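Local coordinates for protein putative L-alanine-DL-glutamate epimerase (Burkholderia xenovorans, PDB 3GO2) that probably acts as a racemase or epimerase of the mandelate racemase/muconate lactonizing enzyme family, with magnesium bound in its active-site region, at residues L241-I246 / V286-V291; S267-F272 / A316-Y321; T128-H133 / P139-L144. One frame throughout, in Å; residues are numbered along the deposited sequence.

Interaction 1. Residues L241-I246 / V286-V291; sequences LFWVEI and VDVAIV
Ile290 CD1 meets two side chains at once. At the carboxylate of Glu245, Ile290 CD1 lies a tight 3.1 Å from Glu245 OE1. On its other contact, Ile290 CD1 is 4.0 Å from Trp243 CZ2, oblique to the indole. Two atoms further round the benzo ring, beyond CH2, Val288 CG1 comes to 3.8 Å from Trp243 CZ3, its side chain crossing that of the tryptophan at about a right angle. Trp243 is set up for this by its first torsion, which places CG between the backbone N and the carbonyl carbon (chi1 78°) and turns the benzo end toward Val288 and Ile290. Glu245 stays extended and carries its carboxylate past Ile290, so that an apolar methyl group packs against a charged group. A weak hydrogen bond of 3.0 Å runs from Trp243 NE1 to Glu245 OE2, on the same strand, and the stronger partner of OE2 is Lys163, through a salt bridge. Further out, Tyr122 meets the indole with its ring plane steeply inclined. No backbone bond joins the two strands, because strand 265-267 runs between them; Trp243, Glu245 and Ile290 all touch its Ser266. This is the interior of an enolase-type TIM barrel, at the magnesium site that includes Glu245.

Interaction 2. Residues S267-F272 / A316-Y321; sequences SCETLF and APHNFY. With MG (magnesium ion), chain C; MG (magnesium ion), chain B.
Glu269 and His318 face each other at the C-terminal ends of barrel strands 265-267 and 314-317, the position where enolase-superfamily TIM barrels carry their active sites. The contact is a stack of flat groups. The carboxylate of Glu269 lies over one face of the imidazole, the two planes only 22° apart, with OE2 offset toward the ring's rim. Although Glu269 OE2 and His318 NE2 are 3.3 Å apart, the angle is poor for a hydrogen bond. Closer to the backbone, Glu269 CB makes a CH-pi contact 4.1 Å from the centroid of the His318 ring. Both ends of the glutamate therefore ride over the same ring, an outcome of CG standing between the backbone N and the carbonyl carbon (chi1 78°) and of the extended chain beyond it.

The imidazole is held by a partner outside the two segments. His318 ND1 is hydrogen-bonded to Asp292 OD1, which is also hydrogen-bonded to Tyr321 OH; this pairing recalls the His-Asp dyad of mandelate racemase, although a catalytic role is not established here. Within 267-272, the type I turn from Cys268 to Leu271, closed by a hydrogen bond from Leu271 N to Cys268 O at 3.0 Å, holds Glu269 and Thr270 at its two central positions.

Metal coordination separates these two neighbours. Glu269 OE2 binds one magnesium at 2.6 Å, in a site that also comprises Asp219, which binds through OD2, and Glu245; water 2 stands 2.4 Å from that magnesium. Thr270 uses its backbone instead: a second magnesium is shared with Tyr249 OH and with Pro78 O of a neighbouring subunit, and lies 2.4 Å from Thr270 O.

Interaction 3. Residues T128-H133 / P139-L144; sequences TWRINH and PPVTDL
Between the short helix 128-132 and the loop that leads into helix 144-156, Arg130 and Ile131 pack on Pro139, Pro140 and Val141. The backbone link is nearly straight: Val141 N donates to Arg130 O at 3.1 Å with an N-H...O angle of 172°, though the donor sits above the carbonyl plane, 64° out of it. Beside it, Ile131 CA makes a CA-H...O contact of 3.6 Å with Val141 O. Water 5 adds a bridge, donating to Ile131 O at 2.7 Å and to Val141 O at 2.8 Å, so that both carbonyls share one solvent molecule.

The two branches of Val141 divide the apolar work. With CG1 standing opposite the backbone N (chi1 169°), Val141 CG1 lies 3.6 Å from Ile131 CG1, whereas Val141 CG2 is left to Arg130, 3.6 Å from its CB; the valine's fork thus spans two successive helix residues, and behind it come Val147 and Thr150 of helix 144-156. In the fold this stretch connects strand 118-123 to helix 144-156, a beta-to-alpha connection of the enolase-type barrel. Asp143, at the N-cap, starts that helix by capping Gly146 N, while Ile131 and Thr128 reach back to Phe167 of strand 161-168.

Arg130 runs out extended alongside Pro139, the two side chains pointing the same way. Arg130 CD passes 3.4 Å from Pro139 O, and Pro139 CD lies over one face of the guanidinium, off toward its rim and 3.5 Å from Arg130 NH1. A cis peptide bond precedes this proline. Two salt bridges hold the arginine's head, NE to Asp347 and NH1 to Glu153, the latter anchoring it to helix 144-156.

How the interactions relate
Interactions 1 and 2 are wholly buried and share the barrel sheet, in which strands 288-291 and 314-317 are neighbours. They touch directly: Ile290 CG2 packs against Glu269 CB, and Ser267 OG probably hydrogen-bonds to Ile246 O. Glu245 and Glu269, one from each, belong to the same magnesium site. Interaction 3 is only partly buried, about 23 Å from interaction 2 between centres, and joins a helix to a loop; its sole touch with the others is Phe320 against Trp129. Chemistry follows place: aliphatic carbon against indole and carboxylate in interaction 1, a carboxylate-imidazole stack with metals in interaction 2, and a backbone bond, a water bridge and valine and proline packing round a salt-bridged arginine in interaction 3.

Interaction 1. Residues L241-I246 / V286-V291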
loop_
_atom_site.group_PDB
_atom_site.type_symbol
_atom_site.label_atom_id
_atom_site.label_comp_id
_atom_site.label_asym_id
_atom_site.label_seq_id
_atom_site.Cartn_x
_atom_site.Cartn_y
_atom_site.Cartn_z
ATOM N N LEU A 241 -15.426 -8.968 -28.113
ATOM C CA LEU A 241 -16.520 -8.444 -27.282
ATOM C C LEU A 241 -16.297 -6.979 -26.918
ATOM O O LEU A 241 -15.227 -6.593 -26.438
ATOM C CB LEU A 241 -16.675 -9.254 -25.989
ATOM C CG LEU A 241 -16.954 -10.747 -26.189
ATOM C CD1 LEU A 241 -16.835 -11.567 -24.911
ATOM C CD2 LEU A 241 -18.347 -10.901 -26.790
ATOM N N PHE A 242 -17.336 -6.184 -27.110
ATOM C CA PHE A 242 -17.320 -4.748 -26.828
ATOM C C PHE A 242 -17.104 -4.525 -25.342
ATOM O O PHE A 242 -16.318 -3.681 -24.927
ATOM C CB PHE A 242 -18.656 -4.179 -27.283
ATOM C CG PHE A 242 -18.838 -2.709 -27.074
ATOM C CD1 PHE A 242 -18.729 -1.826 -28.139
ATOM C CD2 PHE A 242 -19.231 -2.204 -25.847
ATOM C CE1 PHE A 242 -18.978 -0.483 -27.950
ATOM C CE2 PHE A 242 -19.443 -0.848 -25.664
ATOM C CZ PHE A 242 -19.341 0.006 -26.716
ATOM N N TRP A 243 -17.800 -5.324 -24.542
ATOM C CA TRP A 243 -17.532 -5.414 -23.133
ATOM C C TRP A 243 -18.073 -6.722 -22.565
ATOM O O TRP A 243 -18.974 -7.351 -23.145
ATOM C CB TRP A 243 -18.025 -4.180 -22.355
ATOM C CG TRP A 243 -19.487 -4.005 -22.014
ATOM C CD1 TRP A 243 -20.387 -4.962 -21.612
ATOM C CD2 TRP A 243 -20.167 -2.756 -21.934
ATOM N NE1 TRP A 243 -21.596 -4.383 -21.320
ATOM C CE2 TRP A 243 -21.484 -3.022 -21.490
ATOM C CE3 TRP A 243 -19.783 -1.418 -22.167
ATOM C CZ2 TRP A 243 -22.421 -2.013 -21.310
ATOM C CZ3 TRP A 243 -20.710 -0.424 -21.990
ATOM C CH2 TRP A 243 -22.027 -0.720 -21.562
ATOM N N VAL A 244 -17.541 -7.089 -21.400
ATOM C CA VAL A 244 -18.119 -8.137 -20.564
ATOM C C VAL A 244 -18.505 -7.446 -19.253
ATOM O O VAL A 244 -17.690 -6.815 -18.583
ATOM C CB VAL A 244 -17.153 -9.279 -20.276
ATOM C CG1 VAL A 244 -17.808 -10.305 -19.347
ATOM C CG2 VAL A 244 -16.701 -9.915 -21.560
ATOM N N GLU A 245 -19.790 -7.527 -18.943
ATOM C CA GLU A 245 -20.394 -6.816 -17.836
ATOM C C GLU A 245 -20.578 -7.735 -16.650
ATOM O O GLU A 245 -21.209 -8.806 -16.761
ATOM C CB GLU A 245 -21.738 -6.261 -18.314
ATOM C CG GLU A 245 -22.453 -5.362 -17.384
ATOM C CD GLU A 245 -23.700 -4.710 -18.044
ATOM O OE1 GLU A 245 -24.539 -4.186 -17.290
ATOM O OE2 GLU A 245 -23.818 -4.681 -19.294
ATOM N N ILE A 246 -19.994 -7.321 -15.521
ATOM C CA ILE A 246 -19.959 -8.128 -14.308
ATOM C C ILE A 246 -20.322 -7.232 -13.132
ATOM O O ILE A 246 -19.592 -6.301 -12.845
ATOM C CB ILE A 246 -18.560 -8.705 -14.062
ATOM C CG1 ILE A 246 -18.144 -9.647 -15.199
ATOM C CG2 ILE A 246 -18.517 -9.447 -12.686
ATOM C CD1 ILE A 246 -16.692 -10.159 -15.140
ATOM N N VAL A 286 -12.645 -1.348 -13.370
ATOM C CA VAL A 286 -13.499 -1.239 -14.581
ATOM C C VAL A 286 -12.888 -0.479 -15.756
ATOM O O VAL A 286 -12.154 0.501 -15.587
ATOM C CB VAL A 286 -14.890 -0.624 -14.288
ATOM C CG1 VAL A 286 -15.662 -1.479 -13.258
ATOM C CG2 VAL A 286 -14.767 0.804 -13.844
ATOM N N ASP A 287 -13.197 -0.949 -16.961
ATOM C CA ASP A 287 -13.027 -0.121 -18.141
ATOM C C ASP A 287 -14.144 0.923 -18.260
ATOM O O ASP A 287 -13.887 2.096 -18.598
ATOM C CB ASP A 287 -12.991 -0.974 -19.401
ATOM C CG ASP A 287 -11.755 -1.828 -19.480
ATOM O OD1 ASP A 287 -10.756 -1.362 -20.051
ATOM O OD2 ASP A 287 -11.745 -2.956 -18.933
ATOM N N VAL A 288 -15.380 0.477 -18.060
ATOM C CA VAL A 288 -16.576 1.326 -18.214
ATOM C C VAL A 288 -17.435 1.260 -16.974
ATOM O O VAL A 288 -17.648 0.172 -16.441
ATOM C CB VAL A 288 -17.393 0.862 -19.415
ATOM C CG1 VAL A 288 -18.702 1.661 -19.536
ATOM C CG2 VAL A 288 -16.545 0.968 -20.706
ATOM N N ALA A 289 -17.915 2.411 -16.510
ATOM C CA ALA A 289 -18.827 2.463 -15.380
ATOM C C ALA A 289 -20.251 2.673 -15.852
ATOM O O ALA A 289 -20.541 3.665 -16.526
ATOM C CB ALA A 289 -18.396 3.539 -14.371
ATOM N N ILE A 290 -21.122 1.707 -15.562
ATOM C CA ILE A 290 -22.541 1.828 -15.855
ATOM C C ILE A 290 -23.208 2.570 -14.705
ATOM O O ILE A 290 -23.019 2.200 -13.543
ATOM C CB ILE A 290 -23.185 0.458 -16.100
ATOM C CG1 ILE A 290 -22.497 -0.211 -17.308
ATOM C CG2 ILE A 290 -24.693 0.626 -16.381
ATOM C CD1 ILE A 290 -22.669 -1.708 -17.323
ATOM N N VAL A 291 -23.934 3.643 -15.018
ATOM C CA VAL A 291 -24.575 4.476 -13.997
ATOM C C VAL A 291 -26.079 4.356 -14.163
ATOM O O VAL A 291 -26.595 4.589 -15.249
ATOM C CB VAL A 291 -24.164 5.938 -14.124
ATOM C CG1 VAL A 291 -24.854 6.788 -13.058
ATOM C CG2 VAL A 291 -22.612 6.103 -14.022
#

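Interaction 2. Residues S267-F272 / A316-Y321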
loop_
_atom_site.group_PDB
_atom_site.type_symbol
_atom_site.label_atom_id
_atom_site.label_comp_id
_atom_site.label_asym_id
_atom_site.label_seq_id
_atom_site.Cartn_x
_atom_site.Cartn_y
_atom_site.Cartn_z
ATOM N N SER A 267 -19.103 -2.446 -15.222
ATOM C CA SER A 267 -19.772 -2.773 -13.967
ATOM C C SER A 267 -20.457 -1.533 -13.424
ATOM O O SER A 267 -20.432 -0.474 -14.042
ATOM C CB SER A 267 -18.760 -3.311 -12.932
ATOM O OG SER A 267 -19.398 -3.974 -11.852
ATOM N N CYS A 268 -21.071 -1.688 -12.267
ATOM C CA CYS A 268 -21.492 -0.595 -11.373
ATOM C C CYS A 268 -22.958 -0.190 -11.500
ATOM O O CYS A 268 -23.359 0.742 -10.798
ATOM C CB CYS A 268 -20.622 0.643 -11.482
ATOM S SG CYS A 268 -18.840 0.353 -11.371
ATOM N N GLU A 269 -23.751 -0.876 -12.332
ATOM C CA GLU A 269 -25.125 -0.451 -12.576
ATOM C C GLU A 269 -26.018 -0.492 -11.348
ATOM O O GLU A 269 -27.114 0.081 -11.373
ATOM C CB GLU A 269 -25.776 -1.275 -13.696
ATOM C CG GLU A 269 -26.252 -2.657 -13.288
ATOM C CD GLU A 269 -26.816 -3.437 -14.444
ATOM O OE1 GLU A 269 -27.497 -4.420 -14.179
ATOM O OE2 GLU A 269 -26.615 -3.058 -15.598
ATOM N N THR A 270 -25.567 -1.157 -10.283
ATOM C CA THR A 270 -26.371 -1.310 -9.093
ATOM C C THR A 270 -25.896 -0.422 -7.951
ATOM O O THR A 270 -26.366 -0.600 -6.819
ATOM C CB THR A 270 -26.495 -2.775 -8.623
ATOM O OG1 THR A 270 -25.277 -3.217 -8.006
ATOM C CG2 THR A 270 -26.888 -3.685 -9.777
ATOM N N LEU A 271 -24.962 0.483 -8.228
ATOM C CA LEU A 271 -24.318 1.280 -7.183
ATOM C C LEU A 271 -24.881 2.708 -7.099
ATOM O O LEU A 271 -25.365 3.275 -8.099
ATOM C CB LEU A 271 -22.823 1.359 -7.439
ATOM C CG LEU A 271 -22.051 0.063 -7.565
ATOM C CD1 LEU A 271 -20.537 0.370 -7.770
ATOM C CD2 LEU A 271 -22.289 -0.838 -6.358
ATOM N N PHE A 272 -24.746 3.286 -5.915
ATOM C CA PHE A 272 -25.273 4.607 -5.578
ATOM C C PHE A 272 -24.186 5.578 -5.099
ATOM O O PHE A 272 -23.502 5.327 -4.111
ATOM C CB PHE A 272 -26.328 4.502 -4.467
ATOM C CG PHE A 272 -27.524 3.699 -4.839
ATOM C CD1 PHE A 272 -28.678 4.308 -5.299
ATOM C CD2 PHE A 272 -27.519 2.323 -4.691
ATOM C CE1 PHE A 272 -29.784 3.547 -5.624
ATOM C CE2 PHE A 272 -28.612 1.577 -5.015
ATOM C CZ PHE A 272 -29.748 2.193 -5.484
ATOM N N ALA A 316 -21.892 4.665 -19.007
ATOM C CA ALA A 316 -23.035 4.296 -19.844
ATOM C C ALA A 316 -24.271 4.226 -18.958
ATOM O O ALA A 316 -24.236 3.603 -17.913
ATOM C CB ALA A 316 -22.812 2.943 -20.518
ATOM N N PRO A 317 -25.382 4.838 -19.392
ATOM C CA PRO A 317 -26.606 4.669 -18.594
ATOM C C PRO A 317 -27.175 3.268 -18.614
ATOM O O PRO A 317 -27.045 2.542 -19.618
ATOM C CB PRO A 317 -27.616 5.606 -19.273
ATOM C CG PRO A 317 -26.904 6.321 -20.272
ATOM C CD PRO A 317 -25.553 5.805 -20.483
ATOM N N HIS A 318 -27.780 2.888 -17.484
ATOM C CA HIS A 318 -28.563 1.675 -17.366
ATOM C C HIS A 318 -29.995 2.039 -17.770
ATOM O O HIS A 318 -30.651 2.883 -17.146
ATOM C CB HIS A 318 -28.507 1.191 -15.932
ATOM C CG HIS A 318 -29.081 -0.161 -15.723
ATOM N ND1 HIS A 318 -29.525 -0.580 -14.490
ATOM C CD2 HIS A 318 -29.223 -1.221 -16.560
ATOM C CE1 HIS A 318 -29.911 -1.837 -14.573
ATOM N NE2 HIS A 318 -29.758 -2.248 -15.818
ATOM N N ASN A 319 -30.485 1.414 -18.830
ATOM C CA ASN A 319 -31.753 1.833 -19.401
ATOM C C ASN A 319 -32.468 0.657 -20.019
ATOM O O ASN A 319 -32.143 0.268 -21.134
ATOM C CB ASN A 319 -31.494 2.901 -20.463
ATOM C CG ASN A 319 -32.765 3.465 -21.036
ATOM O OD1 ASN A 319 -33.634 3.897 -20.295
ATOM N ND2 ASN A 319 -32.890 3.442 -22.357
ATOM N N PHE A 320 -33.429 0.098 -19.293
ATOM C CA PHE A 320 -34.132 -1.104 -19.745
ATOM C C PHE A 320 -35.594 -1.137 -19.270
ATOM O O PHE A 320 -36.177 -2.193 -19.014
ATOM C CB PHE A 320 -33.338 -2.367 -19.368
ATOM C CG PHE A 320 -33.432 -2.766 -17.929
ATOM C CD1 PHE A 320 -34.090 -3.951 -17.564
ATOM C CD2 PHE A 320 -32.880 -1.982 -16.929
ATOM C CE1 PHE A 320 -34.167 -4.324 -16.221
ATOM C CE2 PHE A 320 -32.977 -2.359 -15.598
ATOM C CZ PHE A 320 -33.621 -3.506 -15.250
ATOM N N TYR A 321 -36.185 0.048 -19.196
ATOM C CA TYR A 321 -37.514 0.223 -18.657
ATOM C C TYR A 321 -38.393 0.826 -19.766
ATOM O O TYR A 321 -38.237 0.491 -20.949
ATOM C CB TYR A 321 -37.425 1.160 -17.454
ATOM C CG TYR A 321 -36.281 0.898 -16.468
ATOM C CD1 TYR A 321 -36.428 -0.047 -15.455
ATOM C CD2 TYR A 321 -35.079 1.645 -16.526
ATOM C CE1 TYR A 321 -35.389 -0.279 -14.492
ATOM C CE2 TYR A 321 -34.012 1.422 -15.591
ATOM C CZ TYR A 321 -34.193 0.459 -14.572
ATOM O OH TYR A 321 -33.203 0.221 -13.617
HETATM MG MG MG C . -26.618 -2.276 -5.174
HETATM MG MG MG B . -26.887 -5.287 -16.848
HETATM O O HOH W 1 -28.385 -5.967 -16.146
HETATM O O HOH W 2 -25.121 -6.091 -15.465
HETATM O O HOH W 3 -27.871 -1.572 -3.295
HETATM O O HOH W 4 -24.806 -1.232 -3.763
#

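Interaction 3. Residues T128-H133 / P139-L144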
loop_
_atom_site.group_PDB
_atom_site.type_symbol
_atom_site.label_atom_id
_atom_site.label_comp_id
_atom_site.label_asym_id
_atom_site.label_seq_id
_atom_site.Cartn_x
_atom_site.Cartn_y
_atom_site.Cartn_z
ATOM N N THR A 128 -32.362 -11.699 -25.497
ATOM C CA THR A 128 -32.867 -12.057 -24.188
ATOM C C THR A 128 -34.380 -11.904 -23.990
ATOM O O THR A 128 -35.027 -12.817 -23.473
ATOM C CB THR A 128 -32.107 -11.240 -23.141
ATOM O OG1 THR A 128 -30.711 -11.385 -23.372
ATOM C CG2 THR A 128 -32.478 -11.620 -21.731
ATOM N N TRP A 129 -34.928 -10.757 -24.395
ATOM C CA TRP A 129 -36.357 -10.497 -24.309
ATOM C C TRP A 129 -37.188 -11.449 -25.173
ATOM O O TRP A 129 -38.216 -11.915 -24.728
ATOM C CB TRP A 129 -36.654 -9.045 -24.685
ATOM C CG TRP A 129 -36.525 -8.011 -23.585
ATOM C CD1 TRP A 129 -36.833 -6.683 -23.701
ATOM C CD2 TRP A 129 -36.067 -8.191 -22.232
ATOM N NE1 TRP A 129 -36.592 -6.031 -22.519
ATOM C CE2 TRP A 129 -36.119 -6.930 -21.605
ATOM C CE3 TRP A 129 -35.590 -9.283 -21.504
ATOM C CZ2 TRP A 129 -35.716 -6.725 -20.281
ATOM C CZ3 TRP A 129 -35.215 -9.088 -20.188
ATOM C CH2 TRP A 129 -35.275 -7.816 -19.590
ATOM N N ARG A 130 -36.739 -11.743 -26.387
ATOM C CA ARG A 130 -37.467 -12.691 -27.242
ATOM C C ARG A 130 -37.387 -14.120 -26.745
ATOM O O ARG A 130 -38.248 -14.936 -27.045
ATOM C CB ARG A 130 -36.981 -12.605 -28.695
ATOM C CG ARG A 130 -37.329 -11.283 -29.343
ATOM C CD ARG A 130 -36.707 -11.097 -30.708
ATOM N NE ARG A 130 -36.904 -9.741 -31.191
ATOM C CZ ARG A 130 -36.755 -9.353 -32.453
ATOM N NH1 ARG A 130 -36.392 -10.227 -33.390
ATOM N NH2 ARG A 130 -36.969 -8.096 -32.776
ATOM N N ILE A 131 -36.349 -14.450 -25.991
ATOM C CA ILE A 131 -36.238 -15.782 -25.420
ATOM C C ILE A 131 -37.034 -15.899 -24.124
ATOM O O ILE A 131 -37.764 -16.884 -23.905
ATOM C CB ILE A 131 -34.767 -16.147 -25.115
ATOM C CG1 ILE A 131 -33.927 -16.209 -26.399
ATOM C CG2 ILE A 131 -34.681 -17.455 -24.307
ATOM C CD1 ILE A 131 -32.440 -16.283 -26.121
ATOM N N ASN A 132 -36.883 -14.899 -23.248
ATOM C CA ASN A 132 -37.445 -14.955 -21.899
ATOM C C ASN A 132 -38.902 -14.513 -21.799
ATOM O O ASN A 132 -39.646 -15.040 -20.952
ATOM C CB ASN A 132 -36.610 -14.104 -20.929
ATOM C CG ASN A 132 -35.235 -14.675 -20.659
ATOM O OD1 ASN A 132 -34.909 -15.798 -21.038
ATOM N ND2 ASN A 132 -34.425 -13.905 -19.949
ATOM N N HIS A 133 -39.310 -13.565 -22.650
ATOM C CA HIS A 133 -40.662 -13.004 -22.589
ATOM C C HIS A 133 -41.354 -12.984 -23.957
ATOM O O HIS A 133 -41.839 -11.945 -24.406
ATOM C CB HIS A 133 -40.589 -11.606 -21.949
ATOM C CG HIS A 133 -39.860 -11.589 -20.648
ATOM N ND1 HIS A 133 -40.353 -12.203 -19.516
ATOM C CD2 HIS A 133 -38.674 -11.043 -20.292
ATOM C CE1 HIS A 133 -39.495 -12.051 -18.525
ATOM N NE2 HIS A 133 -38.467 -11.349 -18.966
ATOM N N PRO A 139 -40.478 -11.738 -32.754
ATOM C CA PRO A 139 -40.856 -13.149 -32.753
ATOM C C PRO A 139 -40.096 -13.927 -31.691
ATOM O O PRO A 139 -38.927 -13.605 -31.438
ATOM C CB PRO A 139 -40.427 -13.627 -34.140
ATOM C CG PRO A 139 -39.348 -12.718 -34.528
ATOM C CD PRO A 139 -39.669 -11.393 -33.929
ATOM N N PRO A 140 -40.737 -14.957 -31.093
ATOM C CA PRO A 140 -40.089 -15.785 -30.082
ATOM C C PRO A 140 -38.795 -16.370 -30.618
ATOM O O PRO A 140 -38.712 -16.705 -31.800
ATOM C CB PRO A 140 -41.105 -16.906 -29.813
ATOM C CG PRO A 140 -42.435 -16.334 -30.258
ATOM C CD PRO A 140 -42.089 -15.453 -31.428
ATOM N N VAL A 141 -37.788 -16.460 -29.749
ATOM C CA VAL A 141 -36.536 -17.126 -30.066
ATOM C C VAL A 141 -36.452 -18.379 -29.189
ATOM O O VAL A 141 -36.579 -18.289 -27.963
ATOM C CB VAL A 141 -35.337 -16.191 -29.843
ATOM C CG1 VAL A 141 -34.023 -16.960 -29.916
ATOM C CG2 VAL A 141 -35.375 -15.036 -30.876
ATOM N N THR A 142 -36.288 -19.542 -29.825
ATOM C CA THR A 142 -36.311 -20.839 -29.139
ATOM C C THR A 142 -35.119 -21.727 -29.481
ATOM O O THR A 142 -35.013 -22.836 -28.956
ATOM C CB THR A 142 -37.592 -21.631 -29.498
ATOM O OG1 THR A 142 -37.577 -21.870 -30.905
ATOM C CG2 THR A 142 -38.840 -20.864 -29.128
ATOM N N ASP A 143 -34.212 -21.262 -30.338
ATOM C CA ASP A 143 -33.050 -22.052 -30.733
ATOM C C ASP A 143 -31.922 -21.191 -31.289
ATOM O O ASP A 143 -32.043 -19.972 -31.422
ATOM C CB ASP A 143 -33.451 -23.158 -31.756
ATOM C CG ASP A 143 -34.084 -22.607 -33.018
ATOM O OD1 ASP A 143 -33.924 -21.417 -33.349
ATOM O OD2 ASP A 143 -34.757 -23.403 -33.712
ATOM N N LEU A 144 -30.810 -21.832 -31.636
ATOM C CA LEU A 144 -29.641 -21.088 -32.092
ATOM C C LEU A 144 -29.892 -20.374 -33.412
ATOM O O LEU A 144 -29.361 -19.300 -33.654
ATOM C CB LEU A 144 -28.401 -21.994 -32.178
ATOM C CG LEU A 144 -27.750 -22.431 -30.861
ATOM C CD1 LEU A 144 -26.736 -23.563 -31.113
ATOM C CD2 LEU A 144 -27.063 -21.248 -30.183
HETATM O O HOH W 5 -38.163 -18.834 -25.737
#